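CAMK/CAMK2 protein kinase (Salpingoeca rosetta, PDB 5IG1) probably phosphorylates serine and threonine residues of proteins with ATP under calcium/calmodulin control, this chain being chiefly its kinase domain. Local coordinates at residues T246-M256 against L270-V281; M169-F178 against V189-T197. All blocks are in the same frame, centred on the assembly; numbering follows the deposited sequence.

How the interactions relate
Both contacts lie in the large, mainly helical C-lobe of the kinase domain, but they share no elements, and their centres are about 26 Å apart. Interaction 2 comes first along the chain and folds the activation loop against the short helix 187-190 and the loop that follows it. It is largely a surface contact of irregular backbone, held by main-chain bonds, a buried tyrosine and an arginine-phenylalanine stack. Interaction 1, further on, packs helix 247-256 against the end of helix 267-271 and the His-Pro-Trp turn after it. Here the contact is mostly buried and apolar, with alanine and leucine methyls lying over aromatic rings and methionine against leucine, and its polar bonds serve mainly to cap helices.

Interaction 1 of 2, residues T246-M256 against L270-V281; sequences TTAAKELIKAM and LLQHPWIARRDV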
loop_
_atom_site.group_PDB
_atom_site.type_symbol
_atom_site.label_atom_id
_atom_site.label_comp_id
_atom_site.label_asym_id
_atom_site.label_seq_id
_atom_site.Cartn_x
_atom_site.Cartn_y
_atom_site.Cartn_z
ATOM N N THR A 246 8.350 -22.367 -1.448
ATOM C CA THR A 246 8.587 -22.755 -2.831
ATOM C C THR A 246 9.729 -21.935 -3.420
ATOM O O THR A 246 9.871 -20.742 -3.134
ATOM C CB THR A 246 7.326 -22.549 -3.668
ATOM O OG1 THR A 246 6.962 -21.163 -3.645
ATOM C CG2 THR A 246 6.185 -23.377 -3.122
ATOM N N THR A 247 10.557 -22.584 -4.241
ATOM C CA THR A 247 11.568 -21.830 -4.967
ATOM C C THR A 247 10.932 -20.849 -5.939
ATOM O O THR A 247 11.580 -19.875 -6.326
ATOM C CB THR A 247 12.518 -22.762 -5.721
ATOM O OG1 THR A 247 11.776 -23.533 -6.673
ATOM C CG2 THR A 247 13.239 -23.694 -4.752
ATOM N N ALA A 248 9.679 -21.079 -6.338
ATOM C CA ALA A 248 8.996 -20.119 -7.200
ATOM C C ALA A 248 8.827 -18.784 -6.494
ATOM O O ALA A 248 9.106 -17.726 -7.066
ATOM C CB ALA A 248 7.637 -20.668 -7.634
ATOM N N ALA A 249 8.370 -18.816 -5.243
ATOM C CA ALA A 249 8.247 -17.585 -4.476
ATOM C C ALA A 249 9.608 -16.929 -4.275
ATOM O O ALA A 249 9.750 -15.713 -4.452
ATOM C CB ALA A 249 7.577 -17.872 -3.133
ATOM N N LYS A 250 10.624 -17.725 -3.921
ATOM C CA LYS A 250 11.962 -17.175 -3.724
ATOM C C LYS A 250 12.457 -16.476 -4.981
ATOM O O LYS A 250 12.992 -15.363 -4.914
ATOM C CB LYS A 250 12.942 -18.278 -3.321
ATOM C CG LYS A 250 12.631 -18.992 -2.009
ATOM C CD LYS A 250 13.882 -19.687 -1.484
ATOM C CE LYS A 250 13.556 -20.806 -0.508
ATOM N NZ LYS A 250 13.246 -22.097 -1.190
ATOM N N GLU A 251 12.289 -17.117 -6.138
ATOM C CA GLU A 251 12.720 -16.514 -7.393
ATOM C C GLU A 251 11.912 -15.261 -7.702
ATOM O O GLU A 251 12.458 -14.274 -8.212
ATOM C CB GLU A 251 12.604 -17.531 -8.528
ATOM C CG GLU A 251 13.638 -18.645 -8.459
ATOM C CD GLU A 251 13.384 -19.747 -9.469
ATOM O OE1 GLU A 251 12.435 -19.612 -10.272
ATOM O OE2 GLU A 251 14.131 -20.750 -9.455
ATOM N N LEU A 252 10.613 -15.281 -7.394
ATOM C CA LEU A 252 9.781 -14.106 -7.630
ATOM C C LEU A 252 10.265 -12.923 -6.804
ATOM O O LEU A 252 10.331 -11.795 -7.303
ATOM C CB LEU A 252 8.319 -14.427 -7.314
ATOM C CG LEU A 252 7.316 -13.299 -7.585
ATOM C CD1 LEU A 252 7.405 -12.855 -9.034
ATOM C CD2 LEU A 252 5.885 -13.709 -7.243
ATOM N N ILE A 253 10.623 -13.167 -5.542
ATOM C CA ILE A 253 11.150 -12.099 -4.697
ATOM C C ILE A 253 12.500 -11.625 -5.215
ATOM O O ILE A 253 12.766 -10.419 -5.276
ATOM C CB ILE A 253 11.245 -12.570 -3.237
ATOM C CG1 ILE A 253 9.851 -12.872 -2.685
ATOM C CG2 ILE A 253 11.955 -11.524 -2.396
ATOM C CD1 ILE A 253 9.872 -13.518 -1.312
ATOM N N LYS A 254 13.381 -12.563 -5.585
ATOM C CA LYS A 254 14.668 -12.179 -6.158
ATOM C C LYS A 254 14.477 -11.265 -7.360
ATOM O O LYS A 254 15.247 -10.320 -7.561
ATOM C CB LYS A 254 15.467 -13.422 -6.557
ATOM C CG LYS A 254 16.179 -14.123 -5.407
ATOM C CD LYS A 254 17.534 -13.492 -5.109
ATOM C CE LYS A 254 18.227 -14.195 -3.944
ATOM N NZ LYS A 254 19.425 -13.447 -3.473
ATOM N N ALA A 255 13.436 -11.520 -8.158
ATOM C CA ALA A 255 13.185 -10.690 -9.332
ATOM C C ALA A 255 12.615 -9.336 -8.938
ATOM O O ALA A 255 13.049 -8.301 -9.453
ATOM C CB ALA A 255 12.241 -11.409 -10.294
ATOM N N MET A 256 11.643 -9.325 -8.023
ATOM C CA MET A 256 11.066 -8.065 -7.566
ATOM C C MET A 256 12.091 -7.204 -6.843
ATOM O O MET A 256 11.969 -5.975 -6.836
ATOM C CB MET A 256 9.876 -8.333 -6.648
ATOM C CG MET A 256 8.682 -8.966 -7.328
ATOM S SD MET A 256 7.315 -9.186 -6.184
ATOM C CE MET A 256 6.091 -9.896 -7.271
ATOM N N LEU A 270 5.075 -9.569 -13.745
ATOM C CA LEU A 270 4.843 -10.219 -12.458
ATOM C C LEU A 270 3.506 -10.949 -12.447
ATOM O O LEU A 270 3.415 -12.090 -11.982
ATOM C CB LEU A 270 4.909 -9.191 -11.324
ATOM C CG LEU A 270 6.279 -8.548 -11.088
ATOM C CD1 LEU A 270 6.222 -7.545 -9.941
ATOM C CD2 LEU A 270 7.328 -9.617 -10.819
ATOM N N LEU A 271 2.456 -10.305 -12.958
ATOM C CA LEU A 271 1.145 -10.939 -13.012
ATOM C C LEU A 271 1.151 -12.181 -13.885
ATOM O O LEU A 271 0.258 -13.024 -13.746
ATOM C CB LEU A 271 0.098 -9.948 -13.522
ATOM C CG LEU A 271 -0.458 -8.983 -12.481
ATOM C CD1 LEU A 271 -1.311 -7.924 -13.139
ATOM C CD2 LEU A 271 -1.238 -9.746 -11.442
ATOM N N GLN A 272 2.125 -12.311 -14.786
ATOM C CA GLN A 272 2.275 -13.531 -15.568
ATOM C C GLN A 272 3.344 -14.467 -15.005
ATOM O O GLN A 272 3.808 -15.369 -15.712
ATOM C CB GLN A 272 2.568 -13.183 -17.029
ATOM C CG GLN A 272 1.401 -12.492 -17.721
ATOM C CD GLN A 272 0.085 -13.237 -17.523
ATOM O OE1 GLN A 272 0.042 -14.471 -17.542
ATOM N NE2 GLN A 272 -0.996 -12.485 -17.326
ATOM N N HIS A 273 3.743 -14.276 -13.744
ATOM C CA HIS A 273 4.677 -15.197 -13.107
ATOM C C HIS A 273 3.924 -16.420 -12.580
ATOM O O HIS A 273 2.810 -16.286 -12.061
ATOM C CB HIS A 273 5.416 -14.501 -11.961
ATOM C CG HIS A 273 6.516 -15.319 -11.353
ATOM N ND1 HIS A 273 6.281 -16.344 -10.461
ATOM C CD2 HIS A 273 7.860 -15.255 -11.505
ATOM C CE1 HIS A 273 7.432 -16.876 -10.091
ATOM N NE2 HIS A 273 8.406 -16.233 -10.710
ATOM N N PRO A 274 4.497 -17.620 -12.706
ATOM C CA PRO A 274 3.752 -18.830 -12.308
ATOM C C PRO A 274 3.279 -18.807 -10.866
ATOM O O PRO A 274 2.191 -19.321 -10.577
ATOM C CB PRO A 274 4.756 -19.970 -12.561
ATOM C CG PRO A 274 6.094 -19.305 -12.679
ATOM C CD PRO A 274 5.825 -17.940 -13.254
ATOM N N TRP A 275 4.047 -18.210 -9.953
ATOM C CA TRP A 275 3.622 -18.159 -8.558
ATOM C C TRP A 275 2.401 -17.269 -8.356
ATOM O O TRP A 275 1.722 -17.397 -7.331
ATOM C CB TRP A 275 4.774 -17.677 -7.673
ATOM C CG TRP A 275 4.539 -17.889 -6.209
ATOM C CD1 TRP A 275 4.789 -19.024 -5.497
ATOM C CD2 TRP A 275 4.015 -16.937 -5.274
ATOM N NE1 TRP A 275 4.453 -18.840 -4.178
ATOM C CE2 TRP A 275 3.970 -17.568 -4.016
ATOM C CE3 TRP A 275 3.572 -15.616 -5.382
ATOM C CZ2 TRP A 275 3.498 -16.925 -2.874
ATOM C CZ3 TRP A 275 3.115 -14.974 -4.247
ATOM C CH2 TRP A 275 3.075 -15.629 -3.010
ATOM N N ILE A 276 2.104 -16.388 -9.306
ATOM C CA ILE A 276 0.969 -15.469 -9.213
ATOM C C ILE A 276 -0.208 -15.939 -10.060
ATOM O O ILE A 276 -1.359 -15.869 -9.629
ATOM C CB ILE A 276 1.398 -14.041 -9.619
ATOM C CG1 ILE A 276 2.506 -13.518 -8.707
ATOM C CG2 ILE A 276 0.200 -13.102 -9.578
ATOM C CD1 ILE A 276 2.013 -13.039 -7.365
ATOM N N ALA A 277 0.062 -16.416 -11.275
ATOM C CA ALA A 277 -0.992 -16.740 -12.229
ATOM C C ALA A 277 -1.503 -18.168 -12.107
ATOM O O ALA A 277 -2.668 -18.427 -12.427
ATOM C CB ALA A 277 -0.496 -16.510 -13.658
ATOM N N ARG A 278 -0.660 -19.097 -11.672
ATOM C CA ARG A 278 -1.049 -20.493 -11.533
ATOM C C ARG A 278 -1.486 -20.757 -10.099
ATOM O O ARG A 278 -0.749 -20.469 -9.152
ATOM C CB ARG A 278 0.103 -21.415 -11.929
ATOM C CG ARG A 278 0.391 -21.428 -13.419
ATOM C CD ARG A 278 -0.692 -22.183 -14.174
ATOM N NE ARG A 278 -0.543 -22.067 -15.623
ATOM C CZ ARG A 278 0.286 -22.807 -16.353
ATOM N NH1 ARG A 278 1.051 -23.722 -15.771
ATOM N NH2 ARG A 278 0.349 -22.630 -17.667
ATOM N N ARG A 279 -2.696 -21.292 -9.947
ATOM C CA ARG A 279 -3.322 -21.412 -8.640
ATOM C C ARG A 279 -2.720 -22.531 -7.799
ATOM O O ARG A 279 -3.141 -22.715 -6.651
ATOM C CB ARG A 279 -4.829 -21.625 -8.822
ATOM C CG ARG A 279 -5.701 -21.019 -7.737
ATOM C CD ARG A 279 -5.708 -19.494 -7.771
ATOM N NE ARG A 279 -6.114 -18.964 -9.072
ATOM C CZ ARG A 279 -5.341 -18.208 -9.847
ATOM N NH1 ARG A 279 -4.120 -17.876 -9.448
ATOM N NH2 ARG A 279 -5.791 -17.775 -11.018
ATOM N N ASP A 280 -1.748 -23.273 -8.332
ATOM C CA ASP A 280 -1.196 -24.433 -7.643
ATOM C C ASP A 280 0.326 -24.413 -7.568
ATOM O O ASP A 280 0.927 -25.394 -7.119
ATOM C CB ASP A 280 -1.662 -25.727 -8.322
ATOM C CG ASP A 280 -1.484 -25.693 -9.825
ATOM O OD1 ASP A 280 -0.336 -25.837 -10.292
ATOM O OD2 ASP A 280 -2.494 -25.527 -10.538
ATOM N N VAL A 281 0.965 -23.337 -8.006
ATOM C CA VAL A 281 2.408 -23.189 -7.858
ATOM C C VAL A 281 2.748 -22.799 -6.420
ATOM O O VAL A 281 3.644 -23.418 -5.828
ATOM C CB VAL A 281 2.965 -22.184 -8.881
ATOM C CG1 VAL A 281 4.378 -21.769 -8.517
ATOM C CG2 VAL A 281 2.930 -22.795 -10.261
#
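Thr246 and Trp275 meet at OG1 of Thr246, a hydroxyl held by two bonds: it accepts a hydrogen bond from the backbone N of Ala249 at 3.2 Å, capping helix 247-256, and it is hydrogen-bonded to the carboxylate of Glu115. The same Glu115 oxygen also takes the indole N-H of Trp275, so one carboxylate ties the cap to the tryptophan. Small residues suit the first turn of the helix, because Ala249 CB can then settle over the indole face, 3.8 Å from the centroid of the five-membered ring of Trp275. Beside it, Ala248 CB touches Val281 CG1 at 3.6 Å.

Leu252 forks between two rings. With CG anti to the backbone N (chi1 -177°), its CD1 lies over one face of the imidazole, 3.6 Å from the His273 centroid, while CD2 reaches Trp275 CE3 at 3.5 Å. Pro274 CD lies over the opposite face of His273. The imidazole is steadied further by its own N-cap bond, Trp275 N to His273 ND1 at 3.0 Å, consistent with an ND1 that carries no proton. One turn further along the helix, the flexible Met256 extends its CE to Leu270 CD1. The His-Pro-Trp turn of residues 273-275, familiar from the end of many kinase domains, thus joins helix 247-256 to the C-lobe core, where helix 198-213 backs Leu252 and Trp275 and helix 115-134 meets Leu270 and Ile276.

Interaction 2 of 2, residues M169-F178 against V189-T197; sequences MEQGPTYFGF and VIRRVPYDT
Tyr195 fills the tight part of the contact with Thr174, Phe176 and Gly177. Thr174 and Tyr195 form a single antiparallel bridge, a hydrogen-bonded pair: Thr174 N gives to Tyr195 O at 2.9 Å, and Tyr195 N returns to Thr174 O at 3.0 Å. CG of Tyr195 sits between its backbone N and carbonyl carbon (chi1 50°), which folds the ring back along the activation loop. Val189 CG2 covers the centre of one face and Thr174 O lies toward the rim of the other, while the hydroxyl donates to Gly177 O in the carbonyl plane. A long, flat residue ending in a donor suits this slot, and the backbone at Gly177 calls for glycine, since a CB would jam against the carbonyl O of Phe176. Phe176 CD2 touches Tyr195 CE1 at 3.7 Å, the two rings being inclined at 58°.

These segments are the middle of the kinase activation segment and the stretch that leads from the short helix 187-190 at its end towards helix 198-213. Tyr195 OH is also hydrogen-bonded to Arg140, the arginine of the His-Arg-Asp motif, which links this stretch to the catalytic loop.

Towards solvent the packing spreads out. The extended Arg192 lays its guanidinium flat on the Phe178 ring, centres 4.7 Å apart and planes at 17°; the flat aromatic face suits the flat guanidinium and leaves its charge at the surface. Tyr175 reaches across the same arginine, its OH 3.3 Å from Arg192 CD. At the far end, Met169 SD rests against Asp196 CB at 3.5 Å, and the methionine chain bends at its last torsion to bring Met169 CE to Thr197 CG2.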
loop_
_atom_site.group_PDB
_atom_site.type_symbol
_atom_site.label_atom_id
_atom_site.label_comp_id
_atom_site.label_asym_id
_atom_site.label_seq_id
_atom_site.Cartn_x
_atom_site.Cartn_y
_atom_site.Cartn_z
ATOM N N MET A 169 4.147 9.961 -13.742
ATOM C CA MET A 169 5.368 9.894 -14.534
ATOM C C MET A 169 5.014 10.122 -15.998
ATOM O O MET A 169 4.430 9.247 -16.645
ATOM C CB MET A 169 6.050 8.543 -14.333
ATOM C CG MET A 169 7.258 8.319 -15.201
ATOM S SD MET A 169 7.765 6.601 -15.135
ATOM C CE MET A 169 6.268 5.798 -15.707
ATOM N N GLU A 170 5.383 11.288 -16.527
ATOM C CA GLU A 170 5.013 11.668 -17.887
ATOM C C GLU A 170 6.074 11.360 -18.931
ATOM O O GLU A 170 5.725 11.151 -20.098
ATOM C CB GLU A 170 4.692 13.166 -17.957
ATOM C CG GLU A 170 3.325 13.541 -17.427
ATOM C CD GLU A 170 3.062 15.030 -17.510
ATOM O OE1 GLU A 170 3.998 15.826 -17.280
ATOM O OE2 GLU A 170 1.913 15.406 -17.810
ATOM N N GLN A 171 7.351 11.336 -18.556
ATOM C CA GLN A 171 8.444 11.287 -19.527
ATOM C C GLN A 171 9.507 10.278 -19.098
ATOM O O GLN A 171 10.702 10.577 -19.050
ATOM C CB GLN A 171 9.056 12.675 -19.707
ATOM C CG GLN A 171 9.446 13.347 -18.396
ATOM C CD GLN A 171 8.588 14.551 -18.072
ATOM O OE1 GLN A 171 7.906 15.094 -18.941
ATOM N NE2 GLN A 171 8.617 14.975 -16.817
ATOM N N GLY A 172 9.082 9.054 -18.802
ATOM C CA GLY A 172 10.006 8.022 -18.398
ATOM C C GLY A 172 10.622 8.317 -17.046
ATOM O O GLY A 172 10.123 9.155 -16.290
ATOM N N PRO A 173 11.730 7.629 -16.719
ATOM C CA PRO A 173 12.354 7.806 -15.399
ATOM C C PRO A 173 12.606 9.264 -15.047
ATOM O O PRO A 173 13.282 9.988 -15.783
ATOM C CB PRO A 173 13.665 7.023 -15.528
ATOM C CG PRO A 173 13.364 5.972 -16.538
ATOM C CD PRO A 173 12.423 6.611 -17.525
ATOM N N THR A 174 12.052 9.697 -13.918
ATOM C CA THR A 174 12.088 11.090 -13.506
ATOM C C THR A 174 12.312 11.151 -12.001
ATOM O O THR A 174 11.882 10.262 -11.265
ATOM C CB THR A 174 10.783 11.809 -13.892
ATOM O OG1 THR A 174 10.528 11.622 -15.291
ATOM C CG2 THR A 174 10.877 13.295 -13.609
ATOM N N TYR A 175 13.007 12.193 -11.549
ATOM C CA TYR A 175 13.193 12.402 -10.118
ATOM C C TYR A 175 11.939 13.045 -9.541
ATOM O O TYR A 175 11.548 14.139 -9.960
ATOM C CB TYR A 175 14.417 13.270 -9.832
ATOM C CG TYR A 175 14.765 13.333 -8.355
ATOM C CD1 TYR A 175 15.015 12.170 -7.633
ATOM C CD2 TYR A 175 14.838 14.548 -7.683
ATOM C CE1 TYR A 175 15.328 12.214 -6.285
ATOM C CE2 TYR A 175 15.154 14.601 -6.329
ATOM C CZ TYR A 175 15.397 13.428 -5.637
ATOM O OH TYR A 175 15.711 13.468 -4.295
ATOM N N PHE A 176 11.310 12.362 -8.584
ATOM C CA PHE A 176 10.132 12.872 -7.899
ATOM C C PHE A 176 10.415 13.231 -6.446
ATOM O O PHE A 176 9.485 13.579 -5.710
ATOM C CB PHE A 176 8.994 11.854 -7.975
ATOM C CG PHE A 176 8.577 11.519 -9.372
ATOM C CD1 PHE A 176 7.668 12.315 -10.048
ATOM C CD2 PHE A 176 9.093 10.409 -10.010
ATOM C CE1 PHE A 176 7.280 12.009 -11.338
ATOM C CE2 PHE A 176 8.711 10.096 -11.300
ATOM C CZ PHE A 176 7.805 10.896 -11.965
ATOM N N GLY A 177 11.672 13.158 -6.020
ATOM C CA GLY A 177 12.045 13.413 -4.645
ATOM C C GLY A 177 12.260 12.127 -3.865
ATOM O O GLY A 177 11.966 11.017 -4.319
ATOM N N PHE A 178 12.792 12.295 -2.660
ATOM C CA PHE A 178 13.063 11.179 -1.761
ATOM C C PHE A 178 11.869 11.047 -0.820
ATOM O O PHE A 178 11.715 11.833 0.118
ATOM C CB PHE A 178 14.369 11.398 -1.003
ATOM C CG PHE A 178 14.704 10.294 -0.040
ATOM C CD1 PHE A 178 15.445 9.198 -0.449
ATOM C CD2 PHE A 178 14.283 10.356 1.279
ATOM C CE1 PHE A 178 15.758 8.187 0.436
ATOM C CE2 PHE A 178 14.592 9.351 2.167
ATOM C CZ PHE A 178 15.335 8.269 1.747
ATOM N N VAL A 189 15.569 5.163 -5.405
ATOM C CA VAL A 189 15.128 6.334 -4.658
ATOM C C VAL A 189 16.163 6.709 -3.604
ATOM O O VAL A 189 16.422 7.894 -3.362
ATOM C CB VAL A 189 13.737 6.084 -4.048
ATOM C CG1 VAL A 189 13.348 7.219 -3.111
ATOM C CG2 VAL A 189 12.702 5.928 -5.158
ATOM N N ILE A 190 16.785 5.712 -2.975
ATOM C CA ILE A 190 17.816 6.002 -1.985
ATOM C C ILE A 190 18.996 6.699 -2.649
ATOM O O ILE A 190 19.538 7.676 -2.119
ATOM C CB ILE A 190 18.239 4.711 -1.259
ATOM C CG1 ILE A 190 17.088 4.197 -0.399
ATOM C CG2 ILE A 190 19.467 4.947 -0.404
ATOM C CD1 ILE A 190 17.408 2.939 0.341
ATOM N N ARG A 191 19.389 6.226 -3.833
ATOM C CA ARG A 191 20.425 6.873 -4.629
ATOM C C ARG A 191 19.996 8.234 -5.165
ATOM O O ARG A 191 20.840 8.950 -5.716
ATOM C CB ARG A 191 20.836 5.965 -5.796
ATOM C CG ARG A 191 21.409 4.619 -5.361
ATOM C CD ARG A 191 21.976 3.817 -6.529
ATOM N NE ARG A 191 20.967 3.478 -7.532
ATOM C CZ ARG A 191 21.057 3.784 -8.824
ATOM N NH1 ARG A 191 22.120 4.429 -9.286
ATOM N NH2 ARG A 191 20.089 3.436 -9.661
ATOM N N ARG A 192 18.718 8.597 -5.015
ATOM C CA ARG A 192 18.174 9.864 -5.510
ATOM C C ARG A 192 18.482 10.052 -6.994
ATOM O O ARG A 192 18.899 11.123 -7.440
ATOM C CB ARG A 192 18.677 11.048 -4.682
ATOM C CG ARG A 192 18.394 10.906 -3.202
ATOM C CD ARG A 192 18.229 12.244 -2.504
ATOM N NE ARG A 192 17.995 12.059 -1.075
ATOM C CZ ARG A 192 17.615 13.022 -0.241
ATOM N NH1 ARG A 192 17.420 14.254 -0.690
ATOM N NH2 ARG A 192 17.428 12.751 1.044
ATOM N N VAL A 193 18.286 8.987 -7.764
ATOM C CA VAL A 193 18.388 9.036 -9.219
ATOM C C VAL A 193 16.964 9.052 -9.759
ATOM O O VAL A 193 16.030 8.709 -9.021
ATOM C CB VAL A 193 19.191 7.847 -9.769
ATOM C CG1 VAL A 193 20.541 7.762 -9.085
ATOM C CG2 VAL A 193 18.416 6.552 -9.584
ATOM N N PRO A 194 16.737 9.464 -11.006
ATOM C CA PRO A 194 15.378 9.399 -11.557
ATOM C C PRO A 194 14.856 7.971 -11.532
ATOM O O PRO A 194 15.572 7.021 -11.856
ATOM C CB PRO A 194 15.553 9.913 -12.988
ATOM C CG PRO A 194 16.751 10.786 -12.916
ATOM C CD PRO A 194 17.670 10.129 -11.933
ATOM N N TYR A 195 13.597 7.824 -11.126
ATOM C CA TYR A 195 12.995 6.509 -10.994
ATOM C C TYR A 195 11.642 6.479 -11.699
ATOM O O TYR A 195 11.224 7.447 -12.342
ATOM C CB TYR A 195 12.874 6.103 -9.522
ATOM C CG TYR A 195 12.235 7.112 -8.601
ATOM C CD1 TYR A 195 10.867 7.097 -8.369
ATOM C CD2 TYR A 195 13.009 8.042 -7.914
ATOM C CE1 TYR A 195 10.276 8.002 -7.498
ATOM C CE2 TYR A 195 12.425 8.956 -7.044
ATOM C CZ TYR A 195 11.060 8.926 -6.842
ATOM O OH TYR A 195 10.469 9.820 -5.984
ATOM N N ASP A 196 10.968 5.341 -11.590
ATOM C CA ASP A 196 9.770 5.068 -12.376
ATOM C C ASP A 196 8.879 4.118 -11.580
ATOM O O ASP A 196 8.994 4.019 -10.354
ATOM C CB ASP A 196 10.162 4.513 -13.758
ATOM C CG ASP A 196 10.962 3.221 -13.669
ATOM O OD1 ASP A 196 11.702 3.034 -12.677
ATOM O OD2 ASP A 196 10.848 2.389 -14.596
ATOM N N THR A 197 7.983 3.416 -12.283
ATOM C CA THR A 197 7.061 2.502 -11.616
ATOM C C THR A 197 7.778 1.344 -10.937
ATOM O O THR A 197 7.225 0.757 -9.998
ATOM C CB THR A 197 6.042 1.939 -12.609
ATOM O OG1 THR A 197 6.722 1.168 -13.607
ATOM C CG2 THR A 197 5.258 3.056 -13.274
#